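Local coordinates for protein Xaa-Pro Dipeptidase (Alteromonas macleodii, PDB 2QS8) that probably acts as a metal-dependent dipeptidase or carboxypeptidase of the amidohydrolase superfamily, built on a TIM barrel that holds a bound methionine, at residues G192-G200 against N210-V221; H98-F107 against H334-V342. All coordinates share one frame; numbering follows the deposited sequence.

Contact 1: G192-G200 against N210-V221; sequences GIKITVTGG and NPQFTQEEVDAV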
loop_
_atom_site.group_PDB
_atom_site.type_symbol
_atom_site.label_atom_id
_atom_site.label_comp_id
_atom_site.label_asym_id
_atom_site.label_seq_id
_atom_site.Cartn_x
_atom_site.Cartn_y
_atom_site.Cartn_z
ATOM N N GLY A 192 -24.516 4.810 5.653
ATOM C CA GLY A 192 -23.614 5.930 5.473
ATOM C C GLY A 192 -22.246 5.740 6.096
ATOM O O GLY A 192 -21.904 4.666 6.602
ATOM N N ILE A 193 -21.465 6.814 6.065
ATOM C CA ILE A 193 -20.109 6.804 6.587
ATOM C C ILE A 193 -19.911 7.843 7.664
ATOM O O ILE A 193 -20.475 8.938 7.608
ATOM C CB ILE A 193 -19.087 7.088 5.458
ATOM C CG1 ILE A 193 -19.120 5.967 4.420
ATOM C CG2 ILE A 193 -17.681 7.246 6.044
ATOM C CD1 ILE A 193 -18.668 4.599 4.945
ATOM N N LYS A 194 -19.090 7.494 8.646
ATOM C CA LYS A 194 -18.755 8.395 9.735
ATOM C C LYS A 194 -17.238 8.345 9.945
ATOM O O LYS A 194 -16.651 7.263 10.001
ATOM C CB LYS A 194 -19.484 7.964 11.008
ATOM C CG LYS A 194 -18.946 8.583 12.283
ATOM C CD LYS A 194 -19.178 10.079 12.337
ATOM C CE LYS A 194 -18.774 10.632 13.699
ATOM N NZ LYS A 194 -19.351 9.851 14.827
ATOM N N ILE A 195 -16.607 9.510 10.036
ATOM C CA ILE A 195 -15.164 9.572 10.263
ATOM C C ILE A 195 -14.842 10.600 11.347
ATOM O O ILE A 195 -15.644 11.500 11.616
ATOM C CB ILE A 195 -14.383 9.997 8.993
ATOM C CG1 ILE A 195 -14.734 11.442 8.618
ATOM C CG2 ILE A 195 -14.670 9.041 7.865
ATOM C CD1 ILE A 195 -13.927 12.007 7.443
ATOM N N THR A 196 -13.686 10.446 11.977
ATOM C CA THR A 196 -13.227 11.401 12.975
ATOM C C THR A 196 -12.107 12.181 12.275
ATOM O O THR A 196 -10.961 11.734 12.197
ATOM C CB THR A 196 -12.698 10.701 14.264
ATOM O OG1 THR A 196 -11.812 9.628 13.920
ATOM C CG2 THR A 196 -13.851 10.151 15.076
ATOM N N VAL A 197 -12.464 13.341 11.737
ATOM C CA VAL A 197 -11.503 14.172 11.030
ATOM C C VAL A 197 -10.534 14.912 11.969
ATOM O O VAL A 197 -9.543 15.482 11.513
ATOM C CB VAL A 197 -12.226 15.194 10.105
ATOM C CG1 VAL A 197 -12.565 16.453 10.870
ATOM C CG2 VAL A 197 -11.358 15.491 8.885
ATOM N N THR A 198 -10.831 14.920 13.268
ATOM C CA THR A 198 -9.940 15.548 14.247
ATOM C C THR A 198 -9.913 14.682 15.498
ATOM O O THR A 198 -10.666 13.716 15.606
ATOM C CB THR A 198 -10.412 16.959 14.683
ATOM O OG1 THR A 198 -11.569 16.840 15.520
ATOM C CG2 THR A 198 -10.743 17.824 13.476
ATOM N N GLY A 199 -9.050 15.031 16.447
ATOM C CA GLY A 199 -8.994 14.284 17.691
ATOM C C GLY A 199 -10.323 14.426 18.413
ATOM O O GLY A 199 -11.174 15.212 17.992
ATOM N N GLY A 200 -10.505 13.681 19.498
ATOM C CA GLY A 200 -11.757 13.741 20.233
ATOM C C GLY A 200 -11.589 13.764 21.738
ATOM O O GLY A 200 -10.467 13.729 22.241
ATOM N N ASN A 210 -6.845 17.900 17.115
ATOM C CA ASN A 210 -5.891 18.011 16.008
ATOM C C ASN A 210 -6.416 17.369 14.709
ATOM O O ASN A 210 -7.191 16.418 14.747
ATOM C CB ASN A 210 -4.555 17.362 16.411
ATOM C CG ASN A 210 -4.482 15.891 16.041
ATOM O OD1 ASN A 210 -3.827 15.517 15.059
ATOM N ND2 ASN A 210 -5.164 15.050 16.809
ATOM N N PRO A 211 -6.009 17.896 13.543
ATOM C CA PRO A 211 -6.457 17.342 12.251
ATOM C C PRO A 211 -5.902 15.918 12.061
ATOM O O PRO A 211 -4.677 15.720 12.049
ATOM C CB PRO A 211 -5.884 18.334 11.241
ATOM C CG PRO A 211 -4.602 18.760 11.901
ATOM C CD PRO A 211 -5.027 18.975 13.338
ATOM N N GLN A 212 -6.791 14.935 11.924
ATOM C CA GLN A 212 -6.360 13.538 11.781
ATOM C C GLN A 212 -6.598 12.888 10.410
ATOM O O GLN A 212 -6.376 11.695 10.226
ATOM C CB GLN A 212 -6.972 12.690 12.900
ATOM C CG GLN A 212 -6.680 13.263 14.282
ATOM C CD GLN A 212 -7.102 12.350 15.409
ATOM O OE1 GLN A 212 -8.049 11.571 15.268
ATOM N NE2 GLN A 212 -6.414 12.455 16.547
ATOM N N PHE A 213 -7.041 13.685 9.452
ATOM C CA PHE A 213 -7.241 13.225 8.084
ATOM C C PHE A 213 -6.541 14.257 7.207
ATOM O O PHE A 213 -6.665 15.464 7.444
ATOM C CB PHE A 213 -8.728 13.174 7.712
ATOM C CG PHE A 213 -9.376 11.822 7.907
ATOM C CD1 PHE A 213 -9.645 11.329 9.181
ATOM C CD2 PHE A 213 -9.722 11.047 6.806
ATOM C CE1 PHE A 213 -10.253 10.082 9.355
ATOM C CE2 PHE A 213 -10.330 9.793 6.967
ATOM C CZ PHE A 213 -10.596 9.312 8.244
ATOM N N THR A 214 -5.793 13.798 6.215
ATOM C CA THR A 214 -5.121 14.717 5.298
ATOM C C THR A 214 -6.214 15.117 4.299
ATOM O O THR A 214 -7.260 14.472 4.233
ATOM C CB THR A 214 -3.988 14.020 4.532
ATOM O OG1 THR A 214 -4.567 13.059 3.650
ATOM C CG2 THR A 214 -3.015 13.294 5.495
ATOM N N GLN A 215 -5.986 16.171 3.518
ATOM C CA GLN A 215 -6.995 16.602 2.561
ATOM C C GLN A 215 -7.213 15.470 1.555
ATOM O O GLN A 215 -8.344 15.171 1.171
ATOM C CB GLN A 215 -6.563 17.879 1.845
ATOM C CG GLN A 215 -7.667 18.482 0.991
ATOM C CD GLN A 215 -8.871 18.905 1.826
ATOM O OE1 GLN A 215 -8.776 19.786 2.691
ATOM N NE2 GLN A 215 -10.014 18.278 1.570
ATOM N N GLU A 216 -6.124 14.839 1.136
ATOM C CA GLU A 216 -6.202 13.719 0.199
ATOM C C GLU A 216 -7.038 12.565 0.783
ATOM O O GLU A 216 -7.833 11.945 0.081
ATOM C CB GLU A 216 -4.792 13.226 -0.123
ATOM C CG GLU A 216 -4.716 11.932 -0.915
ATOM C CD GLU A 216 -3.270 11.466 -1.122
ATOM O OE1 GLU A 216 -2.509 11.393 -0.131
ATOM O OE2 GLU A 216 -2.891 11.166 -2.277
ATOM N N GLU A 217 -6.855 12.278 2.065
ATOM C CA GLU A 217 -7.594 11.205 2.705
ATOM C C GLU A 217 -9.091 11.513 2.854
ATOM O O GLU A 217 -9.924 10.651 2.584
ATOM C CB GLU A 217 -6.984 10.867 4.077
ATOM C CG GLU A 217 -5.544 10.345 4.017
ATOM C CD GLU A 217 -4.911 10.150 5.395
ATOM O OE1 GLU A 217 -5.174 10.945 6.317
ATOM O OE2 GLU A 217 -4.121 9.201 5.547
ATOM N N VAL A 218 -9.446 12.723 3.269
ATOM C CA VAL A 218 -10.861 13.032 3.417
ATOM C C VAL A 218 -11.521 13.205 2.051
ATOM O O VAL A 218 -12.705 12.912 1.896
ATOM C CB VAL A 218 -11.111 14.276 4.337
ATOM C CG1 VAL A 218 -10.435 15.518 3.782
ATOM C CG2 VAL A 218 -12.601 14.503 4.483
ATOM N N ASP A 219 -10.767 13.657 1.053
ATOM C CA ASP A 219 -11.334 13.780 -0.293
ATOM C C ASP A 219 -11.707 12.355 -0.731
ATOM O O ASP A 219 -12.769 12.126 -1.311
ATOM C CB ASP A 219 -10.319 14.361 -1.300
ATOM C CG ASP A 219 -10.124 15.870 -1.150
ATOM O OD1 ASP A 219 -10.987 16.525 -0.539
ATOM O OD2 ASP A 219 -9.112 16.406 -1.652
ATOM N N ALA A 220 -10.818 11.404 -0.434
ATOM C CA ALA A 220 -11.035 10.005 -0.786
ATOM C C ALA A 220 -12.290 9.449 -0.119
ATOM O O ALA A 220 -12.962 8.601 -0.687
ATOM C CB ALA A 220 -9.819 9.162 -0.403
ATOM N N VAL A 221 -12.596 9.938 1.085
ATOM C CA VAL A 221 -13.782 9.500 1.810
ATOM C C VAL A 221 -15.030 9.920 1.035
ATOM O O VAL A 221 -15.931 9.115 0.803
ATOM C CB VAL A 221 -13.864 10.138 3.231
ATOM C CG1 VAL A 221 -15.190 9.801 3.882
ATOM C CG2 VAL A 221 -12.714 9.659 4.097
HETATM O O HOH W 1 -9.210 9.791 13.296
#
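Phe213 and Ile195 form the apolar heart of this contact. CD1 of Ile195 stands over the centre of the Phe213 ring, 4.2 Å from its centroid and 9° off the ring normal, a CH-pi contact. The CG1 branch of Ile195 lies between its backbone N and carbonyl carbon (chi1 66°), which carries CD1 over the ring and on to Val218, while CG2 of Ile195 points at CG1 of Val221. Branched residues suit this place because each methyl can serve a different neighbour. At the ring edge, CD1 of Phe213 lies 3.3 Å from the carbonyl O of Thr196, and Val197 CG2 packs on Phe213 CB.

Beyond the strand the two loops are joined by a single backbone bridge at Thr198 and Pro211. Gln212 N donates to Val197 O (2.8 Å) almost straight, at 167°, although from above the carbonyl plane; Gly199 N donates to Asn210 O (2.9 Å). The Gln212 amide lies against Gly199 CA, where a side chain would crowd it. Gln212 OE1 accepts from His150 N and reaches Thr196 OG1 through a water.

Thr214 and Glu217 form a capping box that starts helix 215-227; the Glu217 carboxylate also forms a salt bridge with Arg183 of the second subunit. The helix's first turns, 215-221, run nearly antiparallel to strand 192-196, flanked by helices 175-188 and 239-248, and strand 231-236 completes the beta-alpha-beta unit.

Contact 2: H98-F107 against H334-V342; sequences HAYVTFKSGF and HGTNWKEFV
The imidazoles of His98 and His334 meet in an offset stack, centroids 4.3 Å apart and planes at 25°. CD2 of His334 lies over one face of the His98 ring, toward its rim and 3.3 Å from CG, while CB of His98 sits over a face of the His334 ring in a CH-pi contact. Histidine suits both places because each ring offers a flat face to its mate and a nitrogen to the 73-74 backbone: His98 ND1 is bonded to Gly73 N and His334 NE2 to Gln74 O. His334 NE2 also makes a weak hydrogen bond to the carbonyl O of His71, a magnesium ligand. Were His98 an alanine, His334 would probably lose the ring stacked on it and Gly73 N its imidazole partner.

The Phe107 ring lies obliquely against Asn337 CB, 3.6 Å from CE1, and its CZ meets CE2 of Phe341 at 4.0 Å. With CG beside the backbone N (chi1 -69°), Phe107 extends toward Asn337 and Phe341; both phenylalanines also meet Phe325.

Between these ends, Thr102 turns OG1 back to His98 O (2.8 Å) and keeps its methyl for the Asn337 side chain. Ser105 OG donates to Thr102 O and accepts from a water that accepts from Trp338 N. Gly335, at a positive phi of 102°, lies close beside Val101; at these angles a side chain would collide with the preceding carbonyl O.

Helix 88-104 ends in a Schellman motif at Gly106, whose positive phi suits glycine. This is a helix-to-strand connection of the TIM barrel, packed against the loop leading into helix 339-346.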
loop_
_atom_site.group_PDB
_atom_site.type_symbol
_atom_site.label_atom_id
_atom_site.label_comp_id
_atom_site.label_asym_id
_atom_site.label_seq_id
_atom_site.Cartn_x
_atom_site.Cartn_y
_atom_site.Cartn_z
ATOM N N HIS A 98 -31.932 0.661 24.399
ATOM C CA HIS A 98 -31.594 2.039 24.118
ATOM C C HIS A 98 -32.469 2.567 22.989
ATOM O O HIS A 98 -32.958 3.694 23.050
ATOM C CB HIS A 98 -30.124 2.154 23.725
ATOM C CG HIS A 98 -29.176 1.815 24.835
ATOM N ND1 HIS A 98 -27.842 1.539 24.608
ATOM C CD2 HIS A 98 -29.354 1.758 26.170
ATOM C CE1 HIS A 98 -27.243 1.326 25.766
ATOM N NE2 HIS A 98 -28.132 1.452 26.731
ATOM N N ALA A 99 -32.667 1.746 21.967
ATOM C CA ALA A 99 -33.464 2.146 20.820
ATOM C C ALA A 99 -34.923 2.299 21.196
ATOM O O ALA A 99 -35.578 3.254 20.798
ATOM C CB ALA A 99 -33.327 1.120 19.704
ATOM N N TYR A 100 -35.435 1.350 21.965
ATOM C CA TYR A 100 -36.823 1.403 22.362
ATOM C C TYR A 100 -37.175 2.633 23.212
ATOM O O TYR A 100 -38.196 3.283 22.961
ATOM C CB TYR A 100 -37.221 0.133 23.106
ATOM C CG TYR A 100 -38.689 0.105 23.399
ATOM C CD1 TYR A 100 -39.621 0.063 22.360
ATOM C CD2 TYR A 100 -39.160 0.207 24.707
ATOM C CE1 TYR A 100 -40.989 0.130 22.617
ATOM C CE2 TYR A 100 -40.526 0.276 24.977
ATOM C CZ TYR A 100 -41.432 0.238 23.929
ATOM O OH TYR A 100 -42.780 0.305 24.192
ATOM N N VAL A 101 -36.351 2.959 24.205
ATOM C CA VAL A 101 -36.649 4.118 25.035
ATOM C C VAL A 101 -36.550 5.421 24.241
ATOM O O VAL A 101 -37.241 6.395 24.542
ATOM C CB VAL A 101 -35.708 4.218 26.277
ATOM C CG1 VAL A 101 -35.802 2.948 27.111
ATOM C CG2 VAL A 101 -34.275 4.476 25.836
ATOM N N THR A 102 -35.690 5.433 23.227
ATOM C CA THR A 102 -35.508 6.615 22.400
ATOM C C THR A 102 -36.729 6.783 21.506
ATOM O O THR A 102 -37.214 7.892 21.282
ATOM C CB THR A 102 -34.244 6.489 21.526
ATOM O OG1 THR A 102 -33.080 6.398 22.363
ATOM C CG2 THR A 102 -34.107 7.700 20.615
ATOM N N PHE A 103 -37.213 5.654 21.013
ATOM C CA PHE A 103 -38.370 5.591 20.140
ATOM C C PHE A 103 -39.600 6.007 20.932
ATOM O O PHE A 103 -40.393 6.825 20.476
ATOM C CB PHE A 103 -38.504 4.155 19.606
ATOM C CG PHE A 103 -39.731 3.911 18.772
ATOM C CD1 PHE A 103 -39.974 4.650 17.621
ATOM C CD2 PHE A 103 -40.626 2.910 19.122
ATOM C CE1 PHE A 103 -41.095 4.390 16.826
ATOM C CE2 PHE A 103 -41.745 2.643 18.336
ATOM C CZ PHE A 103 -41.981 3.386 17.185
ATOM N N LYS A 104 -39.733 5.460 22.135
ATOM C CA LYS A 104 -40.860 5.767 23.000
ATOM C C LYS A 104 -40.879 7.229 23.441
ATOM O O LYS A 104 -41.924 7.755 23.797
ATOM C CB LYS A 104 -40.832 4.848 24.216
ATOM C CG LYS A 104 -41.859 5.165 25.295
ATOM C CD LYS A 104 -41.645 4.280 26.527
ATOM C CE LYS A 104 -42.583 4.645 27.676
ATOM N NZ LYS A 104 -42.311 3.822 28.905
ATOM N N SER A 105 -39.731 7.895 23.417
ATOM C CA SER A 105 -39.687 9.296 23.820
ATOM C C SER A 105 -40.093 10.234 22.669
ATOM O O SER A 105 -40.104 11.457 22.823
ATOM C CB SER A 105 -38.291 9.664 24.331
ATOM O OG SER A 105 -37.368 9.840 23.269
ATOM N N GLY A 106 -40.422 9.655 21.519
ATOM C CA GLY A 106 -40.829 10.470 20.389
ATOM C C GLY A 106 -39.935 10.474 19.155
ATOM O O GLY A 106 -40.315 11.039 18.130
ATOM N N PHE A 107 -38.757 9.867 19.232
ATOM C CA PHE A 107 -37.876 9.841 18.067
ATOM C C PHE A 107 -38.093 8.580 17.240
ATOM O O PHE A 107 -37.647 7.490 17.596
ATOM C CB PHE A 107 -36.416 9.990 18.497
ATOM C CG PHE A 107 -36.099 11.355 19.037
ATOM C CD1 PHE A 107 -36.519 11.729 20.309
ATOM C CD2 PHE A 107 -35.440 12.292 18.250
ATOM C CE1 PHE A 107 -36.290 13.018 20.783
ATOM C CE2 PHE A 107 -35.211 13.575 18.717
ATOM C CZ PHE A 107 -35.636 13.939 19.987
ATOM N N HIS A 334 -29.618 7.388 27.114
ATOM C CA HIS A 334 -30.525 7.361 25.972
ATOM C C HIS A 334 -31.908 7.657 26.517
ATOM O O HIS A 334 -32.251 7.210 27.615
ATOM C CB HIS A 334 -30.524 5.977 25.304
ATOM C CG HIS A 334 -29.283 5.680 24.522
ATOM N ND1 HIS A 334 -29.053 6.202 23.267
ATOM C CD2 HIS A 334 -28.179 4.965 24.843
ATOM C CE1 HIS A 334 -27.856 5.825 22.853
ATOM N NE2 HIS A 334 -27.306 5.074 23.789
ATOM N N GLY A 335 -32.704 8.405 25.763
ATOM C CA GLY A 335 -34.037 8.738 26.227
ATOM C C GLY A 335 -34.137 10.155 26.771
ATOM O O GLY A 335 -35.231 10.663 27.025
ATOM N N THR A 336 -32.998 10.804 26.957
ATOM C CA THR A 336 -32.990 12.174 27.454
ATOM C C THR A 336 -32.747 13.122 26.274
ATOM O O THR A 336 -32.391 14.291 26.446
ATOM C CB THR A 336 -31.880 12.369 28.514
ATOM O OG1 THR A 336 -30.593 12.169 27.908
ATOM C CG2 THR A 336 -32.080 11.371 29.670
ATOM N N ASN A 337 -32.949 12.593 25.073
ATOM C CA ASN A 337 -32.735 13.346 23.841
ATOM C C ASN A 337 -33.428 14.711 23.847
ATOM O O ASN A 337 -32.875 15.696 23.351
ATOM C CB ASN A 337 -33.225 12.529 22.645
ATOM C CG ASN A 337 -32.666 11.107 22.634
ATOM O OD1 ASN A 337 -31.838 10.755 21.786
ATOM N ND2 ASN A 337 -33.119 10.286 23.577
ATOM N N TRP A 338 -34.624 14.767 24.426
ATOM C CA TRP A 338 -35.401 16.008 24.471
ATOM C C TRP A 338 -34.665 17.223 25.041
ATOM O O TRP A 338 -34.918 18.358 24.609
ATOM C CB TRP A 338 -36.696 15.796 25.253
ATOM C CG TRP A 338 -36.475 15.447 26.693
ATOM C CD1 TRP A 338 -36.297 14.203 27.220
ATOM C CD2 TRP A 338 -36.375 16.363 27.789
ATOM N NE1 TRP A 338 -36.096 14.281 28.576
ATOM C CE2 TRP A 338 -36.143 15.597 28.954
ATOM C CE3 TRP A 338 -36.471 17.755 27.903
ATOM C CZ2 TRP A 338 -35.991 16.179 30.217
ATOM C CZ3 TRP A 338 -36.320 18.336 29.157
ATOM C CH2 TRP A 338 -36.086 17.545 30.300
ATOM N N LYS A 339 -33.767 16.995 26.000
ATOM C CA LYS A 339 -33.016 18.083 26.623
ATOM C C LYS A 339 -32.275 18.940 25.600
ATOM O O LYS A 339 -32.035 20.129 25.836
ATOM C CB LYS A 339 -32.018 17.529 27.639
ATOM C CG LYS A 339 -32.670 16.768 28.770
ATOM C CD LYS A 339 -31.636 16.276 29.765
ATOM C CE LYS A 339 -32.274 15.449 30.867
ATOM N NZ LYS A 339 -31.252 15.045 31.872
ATOM N N GLU A 340 -31.912 18.332 24.470
ATOM C CA GLU A 340 -31.215 19.039 23.405
ATOM C C GLU A 340 -32.036 20.246 22.917
ATOM O O GLU A 340 -31.474 21.289 22.570
ATOM C CB GLU A 340 -30.938 18.080 22.241
ATOM C CG GLU A 340 -30.113 18.641 21.078
ATOM C CD GLU A 340 -28.661 18.943 21.440
ATOM O OE1 GLU A 340 -28.208 18.532 22.532
ATOM O OE2 GLU A 340 -27.969 19.593 20.620
ATOM N N PHE A 341 -33.359 20.093 22.884
ATOM C CA PHE A 341 -34.258 21.166 22.461
ATOM C C PHE A 341 -34.122 22.351 23.410
ATOM O O PHE A 341 -33.959 23.494 22.981
ATOM C CB PHE A 341 -35.719 20.704 22.470
ATOM C CG PHE A 341 -36.078 19.777 21.348
ATOM C CD1 PHE A 341 -35.913 20.161 20.026
ATOM C CD2 PHE A 341 -36.581 18.511 21.618
ATOM C CE1 PHE A 341 -36.237 19.290 18.996
ATOM C CE2 PHE A 341 -36.908 17.635 20.596
ATOM C CZ PHE A 341 -36.736 18.023 19.284
ATOM N N VAL A 342 -34.192 22.069 24.707
ATOM C CA VAL A 342 -34.086 23.115 25.708
ATOM C C VAL A 342 -32.751 23.854 25.594
ATOM O O VAL A 342 -32.687 25.067 25.807
ATOM C CB VAL A 342 -34.227 22.533 27.121
ATOM C CG1 VAL A 342 -34.270 23.668 28.145
ATOM C CG2 VAL A 342 -35.471 21.660 27.198
HETATM O O HOH W 2 -36.063 12.570 24.395
#

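Overall arrangement
Contact 1 and contact 2 share no helix or strand and lie on opposite sides of the chain's centre, their own centres 29 Å apart, with contact 1 nested along the sequence inside the long loop that contact 2 closes. Contact 1 is local and almost wholly buried, joining a strand to the helix that follows it; aliphatic and aromatic packing is combined with backbone bonds, and segment 192-200 ends at Gly200 of the methionine pocket. Contact 2 joins elements far apart in sequence and is only partly buried: rings and a water replace direct backbone pairing, and the side chain of His334 lies about 10 Å from the magnesium ion. The second subunit borders contact 1 alone.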